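Local coordinates for protein quinoline 2-oxidoreductase large subunit (Pseudomonas putida, PDB 1T3Q) that probably catalyses the molybdenum-dependent oxidation of quinoline at carbon 2, as the large subunit carrying the molybdopterin cytosine dinucleotide cofactor, at residues Ile60-Ala65 with Glu72-Gly77; Glu202-Val207 with His260-Glu265; Val207-Trp212 with Gln216-Thr221. All coordinates share one frame; numbering follows the deposited sequence.

Contact 1. Residues Ile60-Ala65 with Glu72-Gly77; sequences IDVADA and ELVWCG
With chi1 at 179°, Val74 sets CG1 anti to its own backbone N and CG2 anti to its carbonyl carbon, and this fork divides the contact: CG1 goes to Val62, CG2 to Ala65. Val62, at chi1 -58°, turns its CG1 beside its backbone N, 3.7 Å from Val74 CG1. Val62 CB lies 3.6 Å from Val74 CG1. The two valines slide past each other in opposite directions, one methyl of Val74 resting against the CB-CG1 side of Val62. On the second branch, Val74 CG2 approaches Ala65 CB at 4.1 Å, in the short helix 63-67. Farther along, Ile60 reaches across with CD1, 4.2 Å from CB of Cys76.

The CA atoms of Val62 and Val74 are 6.9 Å apart and no hydrogen bond crosses, so side chains alone join the end of strand 55-61 and the start of helix 63-67 to strand 71-76, an edge strand, within this chain, of a mixed seven-stranded sheet; both segments belong to the hammerhead family region. Val62, the N-cap residue of its helix, sits inside an Asx turn, in which Asp61 OD2 accepts from Ala63 N at 3.1 Å. Ile134 touches Ile60, Val62 and Ala65, while Val119 backs Val74. Carbon meeting carbon at these distances implies cohesion by dispersion and partial burial from water, with no directional bond between the segments.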
ATOM      1  N   ILE B  60       0.020   2.702 -40.064  1.00 28.51           N
ATOM      2  CA  ILE B  60      -0.654   2.046 -38.953  1.00 29.50           C
ATOM      3  C   ILE B  60      -2.016   2.699 -38.735  1.00 29.58           C
ATOM      4  O   ILE B  60      -2.119   3.921 -38.634  1.00 31.36           O
ATOM      5  CB  ILE B  60       0.155   2.151 -37.640  1.00 29.42           C
ATOM      6  CG1 ILE B  60       1.510   1.465 -37.802  1.00 30.51           C
ATOM      7  CG2 ILE B  60      -0.618   1.499 -36.499  1.00 29.94           C
ATOM      8  CD1 ILE B  60       2.368   1.502 -36.547  1.00 31.86           C
ATOM      9  N   ASP B  61      -3.055   1.873 -38.665  1.00 28.83           N
ATOM     10  CA  ASP B  61      -4.423   2.343 -38.458  1.00 28.51           C
ATOM     11  C   ASP B  61      -4.928   1.722 -37.158  1.00 26.67           C
ATOM     12  O   ASP B  61      -4.989   0.501 -37.039  1.00 25.84           O
ATOM     13  CB  ASP B  61      -5.302   1.894 -39.634  1.00 30.69           C
ATOM     14  CG  ASP B  61      -6.742   2.366 -39.509  1.00 31.88           C
ATOM     15  OD2 ASP B  61      -7.049   3.116 -38.559  1.00 35.01           O
ATOM     16  N   VAL B  62      -5.286   2.556 -36.187  1.00 25.80           N
ATOM     17  CA  VAL B  62      -5.761   2.057 -34.904  1.00 24.76           C
ATOM     18  C   VAL B  62      -7.169   2.524 -34.552  1.00 26.19           C
ATOM     19  O   VAL B  62      -7.610   2.384 -33.413  1.00 25.14           O
ATOM     20  CB  VAL B  62      -4.801   2.472 -33.765  1.00 25.51           C
ATOM     21  CG1 VAL B  62      -3.401   1.950 -34.055  1.00 22.71           C
ATOM     22  CG2 VAL B  62      -4.783   3.994 -33.614  1.00 25.11           C
ATOM     23  N   ALA B  63      -7.877   3.069 -35.537  1.00 26.15           N
ATOM     24  CA  ALA B  63      -9.233   3.568 -35.328  1.00 26.14           C
ATOM     25  C   ALA B  63     -10.185   2.522 -34.748  1.00 25.75           C
ATOM     26  O   ALA B  63     -10.865   2.775 -33.752  1.00 25.19           O
ATOM     27  CB  ALA B  63      -9.793   4.104 -36.647  1.00 27.41           C
ATOM     28  N   ASP B  64     -10.246   1.353 -35.380  1.00 25.05           N
ATOM     29  CA  ASP B  64     -11.130   0.284 -34.918  1.00 26.51           C
ATOM     30  C   ASP B  64     -10.769  -0.181 -33.513  1.00 26.22           C
ATOM     31  O   ASP B  64     -11.649  -0.472 -32.700  1.00 24.89           O
ATOM     32  CB  ASP B  64     -11.069  -0.905 -35.878  1.00 28.72           C
ATOM     33  CG  ASP B  64     -11.765  -0.625 -37.197  1.00 32.43           C
ATOM     34  OD1 ASP B  64     -11.683  -1.483 -38.101  1.00 33.84           O
ATOM     35  OD2 ASP B  64     -12.397   0.446 -37.325  1.00 32.61           O
ATOM     36  N   ALA B  65      -9.471  -0.249 -33.235  1.00 24.24           N
ATOM     37  CA  ALA B  65      -8.997  -0.674 -31.927  1.00 23.27           C
ATOM     38  C   ALA B  65      -9.417   0.336 -30.859  1.00 22.98           C
ATOM     39  O   ALA B  65      -9.860  -0.038 -29.773  1.00 21.97           O
ATOM     40  CB  ALA B  65      -7.480  -0.828 -31.953  1.00 22.14           C
ATOM     41  N   GLU B  72      -9.242   2.187 -23.674  1.00 20.22           N
ATOM     42  CA  GLU B  72      -9.065   3.561 -23.234  1.00 22.32           C
ATOM     43  C   GLU B  72      -7.981   4.292 -24.008  1.00 22.07           C
ATOM     44  O   GLU B  72      -7.949   5.522 -24.034  1.00 23.03           O
ATOM     45  CB  GLU B  72      -8.716   3.582 -21.743  1.00 23.29           C
ATOM     46  CG  GLU B  72      -9.802   3.010 -20.857  1.00 26.13           C
ATOM     47  CD  GLU B  72     -11.040   3.879 -20.828  1.00 28.85           C
ATOM     48  OE1 GLU B  72     -12.144   3.335 -20.619  1.00 32.49           O
ATOM     49  OE2 GLU B  72     -10.910   5.109 -21.003  1.00 29.38           O
ATOM     50  N   LEU B  73      -7.100   3.544 -24.654  1.00 21.46           N
ATOM     51  CA  LEU B  73      -6.005   4.179 -25.365  1.00 22.34           C
ATOM     52  C   LEU B  73      -5.227   3.229 -26.256  1.00 22.04           C
ATOM     53  O   LEU B  73      -5.088   2.047 -25.949  1.00 20.96           O
ATOM     54  CB  LEU B  73      -5.062   4.815 -24.334  1.00 22.20           C
ATOM     55  CG  LEU B  73      -3.719   5.452 -24.719  1.00 24.64           C
ATOM     56  CD1 LEU B  73      -3.192   6.235 -23.526  1.00 22.18           C
ATOM     57  CD2 LEU B  73      -2.715   4.387 -25.139  1.00 24.11           C
ATOM     58  N   VAL B  74      -4.731   3.754 -27.372  1.00 20.07           N
ATOM     59  CA  VAL B  74      -3.913   2.977 -28.293  1.00 21.34           C
ATOM     60  C   VAL B  74      -2.804   3.903 -28.790  1.00 22.19           C
ATOM     61  O   VAL B  74      -3.080   4.958 -29.356  1.00 22.09           O
ATOM     62  CB  VAL B  74      -4.719   2.464 -29.503  1.00 21.94           C
ATOM     63  CG1 VAL B  74      -3.805   1.679 -30.429  1.00 23.11           C
ATOM     64  CG2 VAL B  74      -5.865   1.583 -29.035  1.00 20.84           C
ATOM     65  N   TRP B  75      -1.556   3.511 -28.559  1.00 22.24           N
ATOM     66  CA  TRP B  75      -0.405   4.311 -28.976  1.00 22.10           C
ATOM     67  C   TRP B  75       0.451   3.595 -30.006  1.00 22.86           C
ATOM     68  O   TRP B  75       0.561   2.369 -29.992  1.00 22.48           O
ATOM     69  CB  TRP B  75       0.502   4.631 -27.783  1.00 22.33           C
ATOM     70  CG  TRP B  75       0.090   5.782 -26.918  1.00 21.56           C
ATOM     71  CD1 TRP B  75      -0.941   6.655 -27.128  1.00 21.74           C
ATOM     72  CD2 TRP B  75       0.729   6.199 -25.708  1.00 21.35           C
ATOM     73  NE1 TRP B  75      -0.980   7.590 -26.119  1.00 22.56           N
ATOM     74  CE2 TRP B  75       0.035   7.333 -25.235  1.00 21.94           C
ATOM     75  CE3 TRP B  75       1.827   5.722 -24.975  1.00 21.98           C
ATOM     76  CZ2 TRP B  75       0.400   8.000 -24.061  1.00 23.39           C
ATOM     77  CZ3 TRP B  75       2.189   6.386 -23.806  1.00 22.32           C
ATOM     78  CH2 TRP B  75       1.477   7.513 -23.364  1.00 23.34           C
ATOM     79  N   CYS B  76       1.057   4.368 -30.902  1.00 21.86           N
ATOM     80  CA  CYS B  76       1.966   3.804 -31.886  1.00 22.71           C
ATOM     81  C   CYS B  76       3.315   4.459 -31.579  1.00 20.61           C
ATOM     82  O   CYS B  76       3.419   5.254 -30.645  1.00 19.28           O
ATOM     83  CB  CYS B  76       1.505   4.114 -33.315  1.00 26.24           C
ATOM     84  SG  CYS B  76       1.483   5.858 -33.756  1.00 35.50           S
ATOM     85  N   GLY B  77       4.342   4.129 -32.351  1.00 21.44           N
ATOM     86  CA  GLY B  77       5.661   4.689 -32.102  1.00 23.37           C
ATOM     87  C   GLY B  77       5.753   6.204 -32.059  1.00 24.23           C
ATOM     88  O   GLY B  77       6.523   6.755 -31.273  1.00 22.47           O
TER

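Contact 2. Residues Glu202-Val207 with His260-Glu265; sequences ETRGAV and HLHPEE
Arg204 carries this contact against His262 and Glu264. Beginning at CB, the chain turns CG beside the backbone N, and CG comes 4.2 Å from His262 NE2. CD then settles over one face of the imidazole, 3.7 Å from the ring centroid and 16° off the ring normal, a CH-pi contact; His260 O lies over the opposite face. The bend at chi3 (-56°) brings the guanidinium past the ring, its plane standing 78° from the imidazole. NH2 lies 3.2 Å from His262 ND1, which sits at the guanidinium edge. NH2 donates to a water at 2.8 Å, and that water can donate to Glu264 OE1 (2.7 Å), one of several acceptors near it. NH1 stands 3.6 Å from Glu264 OE2, a long salt bridge of charges alone, since the oxygen is well out of the guanidinium plane; the stronger partner of NH1 is Glu283.

Behind this, Glu265 OE2 receives a nearly straight bond from His262 N at 2.8 Å, holding the N-cap residue of helix 263-275. Arg204 links this helix start to the residues entering strand 205-211, and Glu265 OE1, bonded to Thr221, ties it to strand 216-221, all buried in the molybdopterin-binding region; the His262 side chain is about 11 Å from the dioxosulfidomolybdenum ion. With two carboxylates and a water round its tip, Arg204 probably keeps its positive charge despite burial, and would help hold Glu264 ionised.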
ATOM      1  N   GLU B 202       8.201 -16.918 -13.313  1.00 14.13           N
ATOM      2  CA  GLU B 202       7.351 -15.728 -13.320  1.00 14.92           C
ATOM      3  C   GLU B 202       7.914 -14.829 -14.420  1.00 14.48           C
ATOM      4  O   GLU B 202       9.105 -14.517 -14.416  1.00 13.61           O
ATOM      5  CB  GLU B 202       7.422 -14.965 -11.999  1.00 14.74           C
ATOM      6  CG  GLU B 202       6.699 -13.622 -12.062  1.00 16.05           C
ATOM      7  CD  GLU B 202       7.137 -12.662 -10.977  1.00 15.73           C
ATOM      8  OE1 GLU B 202       8.359 -12.448 -10.826  1.00 14.96           O
ATOM      9  OE2 GLU B 202       6.264 -12.111 -10.280  1.00 17.29           O
ATOM     10  N   THR B 203       7.072 -14.414 -15.357  1.00 15.72           N
ATOM     11  CA  THR B 203       7.534 -13.553 -16.440  1.00 15.81           C
ATOM     12  C   THR B 203       7.709 -12.131 -15.914  1.00 15.89           C
ATOM     13  O   THR B 203       7.492 -11.865 -14.730  1.00 16.06           O
ATOM     14  CB  THR B 203       6.517 -13.525 -17.594  1.00 17.45           C
ATOM     15  OG1 THR B 203       5.251 -13.079 -17.097  1.00 17.96           O
ATOM     16  CG2 THR B 203       6.368 -14.913 -18.209  1.00 18.85           C
ATOM     17  N   ARG B 204       8.085 -11.211 -16.794  1.00 15.90           N
ATOM     18  CA  ARG B 204       8.267  -9.826 -16.379  1.00 17.11           C
ATOM     19  C   ARG B 204       6.927  -9.135 -16.193  1.00 17.03           C
ATOM     20  O   ARG B 204       5.917  -9.525 -16.783  1.00 17.84           O
ATOM     21  CB  ARG B 204       9.093  -9.058 -17.412  1.00 16.45           C
ATOM     22  CG  ARG B 204      10.488  -9.627 -17.641  1.00 19.15           C
ATOM     23  CD  ARG B 204      11.154  -8.913 -18.807  1.00 19.29           C
ATOM     24  NE  ARG B 204      10.344  -8.995 -20.017  1.00 18.21           N
ATOM     25  CZ  ARG B 204      10.553  -8.258 -21.103  1.00 22.57           C
ATOM     26  NH1 ARG B 204       9.765  -8.393 -22.163  1.00 23.25           N
ATOM     27  NH2 ARG B 204      11.547  -7.379 -21.127  1.00 21.12           N
ATOM     28  N   GLY B 205       6.927  -8.098 -15.368  1.00 17.44           N
ATOM     29  CA  GLY B 205       5.705  -7.366 -15.121  1.00 17.96           C
ATOM     30  C   GLY B 205       5.968  -6.087 -14.361  1.00 17.46           C
ATOM     31  O   GLY B 205       6.983  -5.952 -13.683  1.00 17.40           O
ATOM     32  N   ALA B 206       5.052  -5.138 -14.490  1.00 16.50           N
ATOM     33  CA  ALA B 206       5.170  -3.869 -13.801  1.00 15.98           C
ATOM     34  C   ALA B 206       3.812  -3.179 -13.779  1.00 17.59           C
ATOM     35  O   ALA B 206       2.982  -3.395 -14.661  1.00 17.78           O
ATOM     36  CB  ALA B 206       6.209  -2.987 -14.495  1.00 14.70           C
ATOM     37  N   VAL B 207       3.590  -2.362 -12.755  1.00 16.89           N
ATOM     38  CA  VAL B 207       2.346  -1.623 -12.602  1.00 18.23           C
ATOM     39  C   VAL B 207       2.721  -0.213 -12.174  1.00 18.70           C
ATOM     40  O   VAL B 207       3.448  -0.029 -11.197  1.00 18.35           O
ATOM     41  CB  VAL B 207       1.434  -2.244 -11.508  1.00 19.72           C
ATOM     42  CG1 VAL B 207       0.138  -1.454 -11.399  1.00 21.91           C
ATOM     43  CG2 VAL B 207       1.135  -3.697 -11.842  1.00 17.47           C
ATOM     44  N   HIS B 260      17.558  -5.620 -16.067  1.00 17.58           N
ATOM     45  CA  HIS B 260      17.631  -4.735 -17.230  1.00 18.94           C
ATOM     46  C   HIS B 260      16.477  -3.757 -17.133  1.00 20.41           C
ATOM     47  O   HIS B 260      15.498  -3.995 -16.418  1.00 19.00           O
ATOM     48  CB  HIS B 260      17.453  -5.483 -18.557  1.00 17.96           C
ATOM     49  CG  HIS B 260      18.462  -6.557 -18.806  1.00 18.95           C
ATOM     50  ND1 HIS B 260      18.238  -7.876 -18.474  1.00 18.08           N
ATOM     51  CD2 HIS B 260      19.691  -6.514 -19.374  1.00 18.17           C
ATOM     52  CE1 HIS B 260      19.284  -8.600 -18.831  1.00 18.33           C
ATOM     53  NE2 HIS B 260      20.179  -7.799 -19.379  1.00 19.12           N
ATOM     54  N   LEU B 261      16.589  -2.655 -17.860  1.00 18.57           N
ATOM     55  CA  LEU B 261      15.506  -1.689 -17.897  1.00 19.64           C
ATOM     56  C   LEU B 261      14.687  -2.138 -19.097  1.00 18.49           C
ATOM     57  O   LEU B 261      15.225  -2.291 -20.195  1.00 20.41           O
ATOM     58  CB  LEU B 261      16.039  -0.273 -18.128  1.00 18.75           C
ATOM     59  CG  LEU B 261      14.932   0.783 -18.170  1.00 18.83           C
ATOM     60  CD1 LEU B 261      14.288   0.906 -16.796  1.00 18.39           C
ATOM     61  CD2 LEU B 261      15.512   2.125 -18.599  1.00 19.31           C
ATOM     62  N   HIS B 262      13.395  -2.371 -18.904  1.00 17.57           N
ATOM     63  CA  HIS B 262      12.559  -2.819 -20.015  1.00 18.31           C
ATOM     64  C   HIS B 262      11.734  -1.676 -20.583  1.00 16.39           C
ATOM     65  O   HIS B 262      11.270  -0.809 -19.849  1.00 16.16           O
ATOM     66  CB  HIS B 262      11.593  -3.919 -19.565  1.00 18.22           C
ATOM     67  CG  HIS B 262      12.213  -4.929 -18.654  1.00 16.33           C
ATOM     68  ND1 HIS B 262      13.266  -5.730 -19.037  1.00 16.42           N
ATOM     69  CD2 HIS B 262      11.946  -5.246 -17.365  1.00 18.99           C
ATOM     70  CE1 HIS B 262      13.625  -6.494 -18.020  1.00 20.01           C
ATOM     71  NE2 HIS B 262      12.840  -6.220 -16.994  1.00 16.57           N
ATOM     72  N   PRO B 263      11.557  -1.651 -21.909  1.00 17.12           N
ATOM     73  CA  PRO B 263      10.758  -0.580 -22.505  1.00 17.94           C
ATOM     74  C   PRO B 263       9.404  -0.495 -21.792  1.00 18.45           C
ATOM     75  O   PRO B 263       8.906   0.591 -21.509  1.00 18.46           O
ATOM     76  CB  PRO B 263      10.623  -1.029 -23.956  1.00 17.24           C
ATOM     77  CG  PRO B 263      11.946  -1.667 -24.217  1.00 18.25           C
ATOM     78  CD  PRO B 263      12.197  -2.480 -22.947  1.00 17.73           C
ATOM     79  N   GLU B 264       8.823  -1.653 -21.482  1.00 17.81           N
ATOM     80  CA  GLU B 264       7.521  -1.685 -20.822  1.00 17.35           C
ATOM     81  C   GLU B 264       7.481  -0.978 -19.469  1.00 17.56           C
ATOM     82  O   GLU B 264       6.444  -0.440 -19.092  1.00 15.47           O
ATOM     83  CB  GLU B 264       7.028  -3.130 -20.676  1.00 19.06           C
ATOM     84  CG  GLU B 264       6.716  -3.807 -22.002  1.00 19.65           C
ATOM     85  CD  GLU B 264       7.886  -4.584 -22.576  1.00 22.71           C
ATOM     86  OE1 GLU B 264       9.047  -4.151 -22.407  1.00 24.57           O
ATOM     87  OE2 GLU B 264       7.641  -5.631 -23.212  1.00 23.68           O
ATOM     88  N   GLU B 265       8.593  -0.973 -18.733  1.00 16.58           N
ATOM     89  CA  GLU B 265       8.612  -0.293 -17.438  1.00 17.08           C
ATOM     90  C   GLU B 265       8.403   1.199 -17.652  1.00 17.73           C
ATOM     91  O   GLU B 265       7.694   1.861 -16.892  1.00 17.70           O
ATOM     92  CB  GLU B 265       9.942  -0.537 -16.705  1.00 15.98           C
ATOM     93  CG  GLU B 265      10.120  -1.977 -16.253  1.00 21.08           C
ATOM     94  CD  GLU B 265      11.478  -2.240 -15.617  1.00 23.16           C
ATOM     95  OE1 GLU B 265      11.512  -2.665 -14.441  1.00 24.90           O
ATOM     96  OE2 GLU B 265      12.506  -2.035 -16.295  1.00 20.39           O
TER
HETATM   97  O   HOH W   1      11.177  -5.598 -23.216  1.00 32.87           O
HETATM   98  O   HOH W   2       9.576  -5.475 -14.818  1.00 24.24           O

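Contact 3. Residues Val207-Trp212 with Gln216-Thr221; sequences VAQYEW and QLILWT
At the edge of the Trp220 indole, in plane, lie Val207 O and Gln209 CB, while Ile218 CG2 sits over one face, 3.4 Å above the plane and offset toward the rim. Val207 O approaches Trp220 CE3 at 3.4 Å, and Gln209 NE2 reaches the same rim, 3.6 Å from Trp220 CH2. Gln209 gets there because CG stands anti to the backbone N (chi1 -178°) and the chain stays extended, running alongside the indole with its amide plane turned 64° from the ring. On the pyrrole part of the indole, NE1 is hydrogen-bonded to a glycerol probably left from crystallisation. The Tyr210 ring offers an edge: CD1 lies 3.9 Å from Leu217 CB, the two side chains crossing at about a right angle.

These pairs belong to a beta hairpin. Strands 205-211 and 216-221 run antiparallel, their local axes 172° apart, as neighbours within a mixed sheet, flanked by strands 279-282 and 244-247. Val207-Trp220, Gln209-Ile218 and Glu211-Gln216 are its hydrogen-bonded pairs; Val207 N to Trp220 O and Trp220 N to Val207 O are both 2.8 Å. The return bond from Gln216 N to Glu211 O is weak. The alternation sorts the side chains: Ala208, Tyr210, Leu217 and Leu219 share the face that meets helix 263-275, where Ala208 CB touches Leu219 CD1 at 4.0 Å. Near the turn a water donates to Gln209 O at 2.8 Å, and Glu211, its OE1 held by Thr213, also forms a salt bridge with Arg30 of the second copy of this subunit.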
ATOM      1  N   VAL B 207       3.590  -2.362 -12.755  1.00 16.89           N
ATOM      2  CA  VAL B 207       2.346  -1.623 -12.602  1.00 18.23           C
ATOM      3  C   VAL B 207       2.721  -0.213 -12.174  1.00 18.70           C
ATOM      4  O   VAL B 207       3.448  -0.029 -11.197  1.00 18.35           O
ATOM      5  CB  VAL B 207       1.434  -2.244 -11.508  1.00 19.72           C
ATOM      6  CG1 VAL B 207       0.138  -1.454 -11.399  1.00 21.91           C
ATOM      7  CG2 VAL B 207       1.135  -3.697 -11.842  1.00 17.47           C
ATOM      8  N   ALA B 208       2.239   0.780 -12.914  1.00 17.14           N
ATOM      9  CA  ALA B 208       2.534   2.167 -12.591  1.00 18.63           C
ATOM     10  C   ALA B 208       1.286   2.897 -12.117  1.00 19.20           C
ATOM     11  O   ALA B 208       0.186   2.655 -12.606  1.00 18.26           O
ATOM     12  CB  ALA B 208       3.119   2.877 -13.814  1.00 18.90           C
ATOM     13  N   GLN B 209       1.467   3.787 -11.153  1.00 19.79           N
ATOM     14  CA  GLN B 209       0.368   4.574 -10.635  1.00 20.15           C
ATOM     15  C   GLN B 209       0.833   6.017 -10.539  1.00 20.88           C
ATOM     16  O   GLN B 209       1.646   6.365  -9.674  1.00 19.21           O
ATOM     17  CB  GLN B 209      -0.062   4.079  -9.252  1.00 22.90           C
ATOM     18  CG  GLN B 209      -1.259   4.837  -8.681  1.00 24.60           C
ATOM     19  CD  GLN B 209      -1.707   4.287  -7.340  1.00 28.62           C
ATOM     20  OE1 GLN B 209      -2.872   3.927  -7.161  1.00 30.56           O
ATOM     21  NE2 GLN B 209      -0.783   4.220  -6.391  1.00 28.55           N
ATOM     22  N   TYR B 210       0.333   6.847 -11.447  1.00 19.04           N
ATOM     23  CA  TYR B 210       0.684   8.257 -11.450  1.00 18.62           C
ATOM     24  C   TYR B 210      -0.478   9.037 -10.864  1.00 18.86           C
ATOM     25  O   TYR B 210      -1.628   8.838 -11.257  1.00 19.76           O
ATOM     26  CB  TYR B 210       0.956   8.751 -12.870  1.00 19.74           C
ATOM     27  CG  TYR B 210       1.435  10.177 -12.889  1.00 20.55           C
ATOM     28  CD1 TYR B 210       2.772  10.481 -12.656  1.00 22.22           C
ATOM     29  CD2 TYR B 210       0.540  11.230 -13.082  1.00 22.91           C
ATOM     30  CE1 TYR B 210       3.214  11.803 -12.611  1.00 24.92           C
ATOM     31  CE2 TYR B 210       0.969  12.556 -13.039  1.00 24.85           C
ATOM     32  CZ  TYR B 210       2.309  12.833 -12.802  1.00 26.53           C
ATOM     33  OH  TYR B 210       2.742  14.140 -12.744  1.00 29.01           O
ATOM     34  N   GLU B 211      -0.176   9.921  -9.919  1.00 17.98           N
ATOM     35  CA  GLU B 211      -1.193  10.736  -9.268  1.00 19.31           C
ATOM     36  C   GLU B 211      -0.955  12.206  -9.608  1.00 18.82           C
ATOM     37  O   GLU B 211      -0.013  12.819  -9.113  1.00 16.81           O
ATOM     38  CB  GLU B 211      -1.136  10.533  -7.755  1.00 19.71           C
ATOM     39  CG  GLU B 211      -2.116  11.405  -7.001  1.00 21.70           C
ATOM     40  CD  GLU B 211      -3.543  11.196  -7.469  1.00 23.29           C
ATOM     41  OE1 GLU B 211      -4.285  12.195  -7.573  1.00 26.21           O
ATOM     42  OE2 GLU B 211      -3.921  10.032  -7.735  1.00 22.54           O
ATOM     43  N   TRP B 212      -1.820  12.775 -10.442  1.00 19.04           N
ATOM     44  CA  TRP B 212      -1.641  14.160 -10.856  1.00 19.68           C
ATOM     45  C   TRP B 212      -1.766  15.193  -9.746  1.00 19.40           C
ATOM     46  O   TRP B 212      -1.138  16.245  -9.817  1.00 19.55           O
ATOM     47  CB  TRP B 212      -2.601  14.524 -11.999  1.00 19.76           C
ATOM     48  CG  TRP B 212      -4.030  14.732 -11.603  1.00 21.25           C
ATOM     49  CD1 TRP B 212      -5.022  13.791 -11.572  1.00 21.85           C
ATOM     50  CD2 TRP B 212      -4.641  15.972 -11.228  1.00 21.96           C
ATOM     51  NE1 TRP B 212      -6.215  14.373 -11.208  1.00 22.79           N
ATOM     52  CE2 TRP B 212      -6.009  15.710 -10.990  1.00 22.10           C
ATOM     53  CE3 TRP B 212      -4.165  17.282 -11.073  1.00 21.22           C
ATOM     54  CZ2 TRP B 212      -6.908  16.710 -10.606  1.00 21.45           C
ATOM     55  CZ3 TRP B 212      -5.059  18.279 -10.689  1.00 22.02           C
ATOM     56  CH2 TRP B 212      -6.416  17.985 -10.461  1.00 22.42           C
ATOM     57  N   GLN B 216       3.199  12.623  -8.156  1.00 23.00           N
ATOM     58  CA  GLN B 216       4.059  11.522  -7.749  1.00 23.13           C
ATOM     59  C   GLN B 216       3.739  10.243  -8.514  1.00 21.26           C
ATOM     60  O   GLN B 216       2.581   9.955  -8.832  1.00 21.66           O
ATOM     61  CB  GLN B 216       3.937  11.282  -6.242  1.00 26.00           C
ATOM     62  CG  GLN B 216       4.353  12.487  -5.411  1.00 31.37           C
ATOM     63  CD  GLN B 216       4.266  12.229  -3.923  1.00 33.61           C
ATOM     64  OE1 GLN B 216       3.253  11.739  -3.423  1.00 37.72           O
ATOM     65  NE2 GLN B 216       5.327  12.564  -3.202  1.00 38.20           N
ATOM     66  N   LEU B 217       4.787   9.484  -8.804  1.00 19.79           N
ATOM     67  CA  LEU B 217       4.672   8.232  -9.534  1.00 18.38           C
ATOM     68  C   LEU B 217       5.190   7.064  -8.710  1.00 18.98           C
ATOM     69  O   LEU B 217       6.283   7.132  -8.139  1.00 18.28           O
ATOM     70  CB  LEU B 217       5.483   8.309 -10.832  1.00 18.21           C
ATOM     71  CG  LEU B 217       5.780   6.988 -11.561  1.00 17.44           C
ATOM     72  CD1 LEU B 217       4.497   6.412 -12.158  1.00 16.97           C
ATOM     73  CD2 LEU B 217       6.805   7.228 -12.661  1.00 19.21           C
ATOM     74  N   ILE B 218       4.402   5.998  -8.639  1.00 17.22           N
ATOM     75  CA  ILE B 218       4.838   4.794  -7.944  1.00 15.55           C
ATOM     76  C   ILE B 218       4.887   3.725  -9.025  1.00 14.62           C
ATOM     77  O   ILE B 218       3.903   3.506  -9.732  1.00 15.31           O
ATOM     78  CB  ILE B 218       3.839   4.323  -6.860  1.00 16.25           C
ATOM     79  CG1 ILE B 218       3.726   5.365  -5.747  1.00 18.89           C
ATOM     80  CG2 ILE B 218       4.310   2.991  -6.271  1.00 17.14           C
ATOM     81  CD1 ILE B 218       2.742   4.973  -4.649  1.00 20.74           C
ATOM     82  N   LEU B 219       6.038   3.089  -9.176  1.00 13.83           N
ATOM     83  CA  LEU B 219       6.196   2.030 -10.154  1.00 15.22           C
ATOM     84  C   LEU B 219       6.541   0.731  -9.452  1.00 15.33           C
ATOM     85  O   LEU B 219       7.617   0.606  -8.857  1.00 16.45           O
ATOM     86  CB  LEU B 219       7.312   2.360 -11.149  1.00 12.51           C
ATOM     87  CG  LEU B 219       7.689   1.217 -12.104  1.00 13.04           C
ATOM     88  CD1 LEU B 219       6.503   0.859 -12.993  1.00 14.44           C
ATOM     89  CD2 LEU B 219       8.881   1.638 -12.961  1.00 16.26           C
ATOM     90  N   TRP B 220       5.615  -0.221  -9.499  1.00 15.41           N
ATOM     91  CA  TRP B 220       5.840  -1.542  -8.925  1.00 15.47           C
ATOM     92  C   TRP B 220       6.440  -2.332 -10.076  1.00 15.67           C
ATOM     93  O   TRP B 220       5.890  -2.337 -11.172  1.00 16.16           O
ATOM     94  CB  TRP B 220       4.521  -2.206  -8.532  1.00 16.44           C
ATOM     95  CG  TRP B 220       3.918  -1.724  -7.260  1.00 17.51           C
ATOM     96  CD1 TRP B 220       4.069  -2.278  -6.018  1.00 17.00           C
ATOM     97  CD2 TRP B 220       3.014  -0.629  -7.107  1.00 19.80           C
ATOM     98  NE1 TRP B 220       3.302  -1.594  -5.104  1.00 20.42           N
ATOM     99  CE2 TRP B 220       2.645  -0.578  -5.746  1.00 18.27           C
ATOM    100  CE3 TRP B 220       2.475   0.315  -7.992  1.00 20.90           C
ATOM    101  CZ2 TRP B 220       1.757   0.381  -5.245  1.00 23.17           C
ATOM    102  CZ3 TRP B 220       1.591   1.270  -7.495  1.00 24.44           C
ATOM    103  CH2 TRP B 220       1.240   1.295  -6.131  1.00 23.87           C
ATOM    104  N   THR B 221       7.579  -2.972  -9.858  1.00 13.44           N
ATOM    105  CA  THR B 221       8.173  -3.756 -10.928  1.00 15.16           C
ATOM    106  C   THR B 221       9.007  -4.909 -10.396  1.00 15.61           C
ATOM    107  O   THR B 221       9.687  -4.773  -9.383  1.00 16.87           O
ATOM    108  CB  THR B 221       9.045  -2.877 -11.867  1.00 15.33           C
ATOM    109  OG1 THR B 221       9.722  -3.720 -12.804  1.00 17.67           O
ATOM    110  CG2 THR B 221      10.070  -2.066 -11.082  1.00 15.52           C
TER
HETATM  111  O   HOH W   3       1.146   7.473  -7.128  1.00 35.77           O

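All three contacts reach one mixed seven-stranded sheet. Contact 1 comes first along the chain and uses strand 71-76, one of its two edge strands within this chain; contacts 2 and 3 share strand 205-211 and Val207. Residues 207-221 of contact 3 fall within the interval that contact 2 spans. Centres of contacts 2 and 3 are 14 Å apart, and they meet directly, with Ala206 CB 3.9 Å from Thr221 CB. Contact 1 lies 22 and 23 Å from them, centre to centre, without touching either. Helix 263-275, which begins in contact 2, packs on Ala208 of contact 3 and on Leu73 and Trp75 beside contact 1, so this helix packs across one face of the sheet and probably helps tie the hammerhead region to the cofactor-binding region.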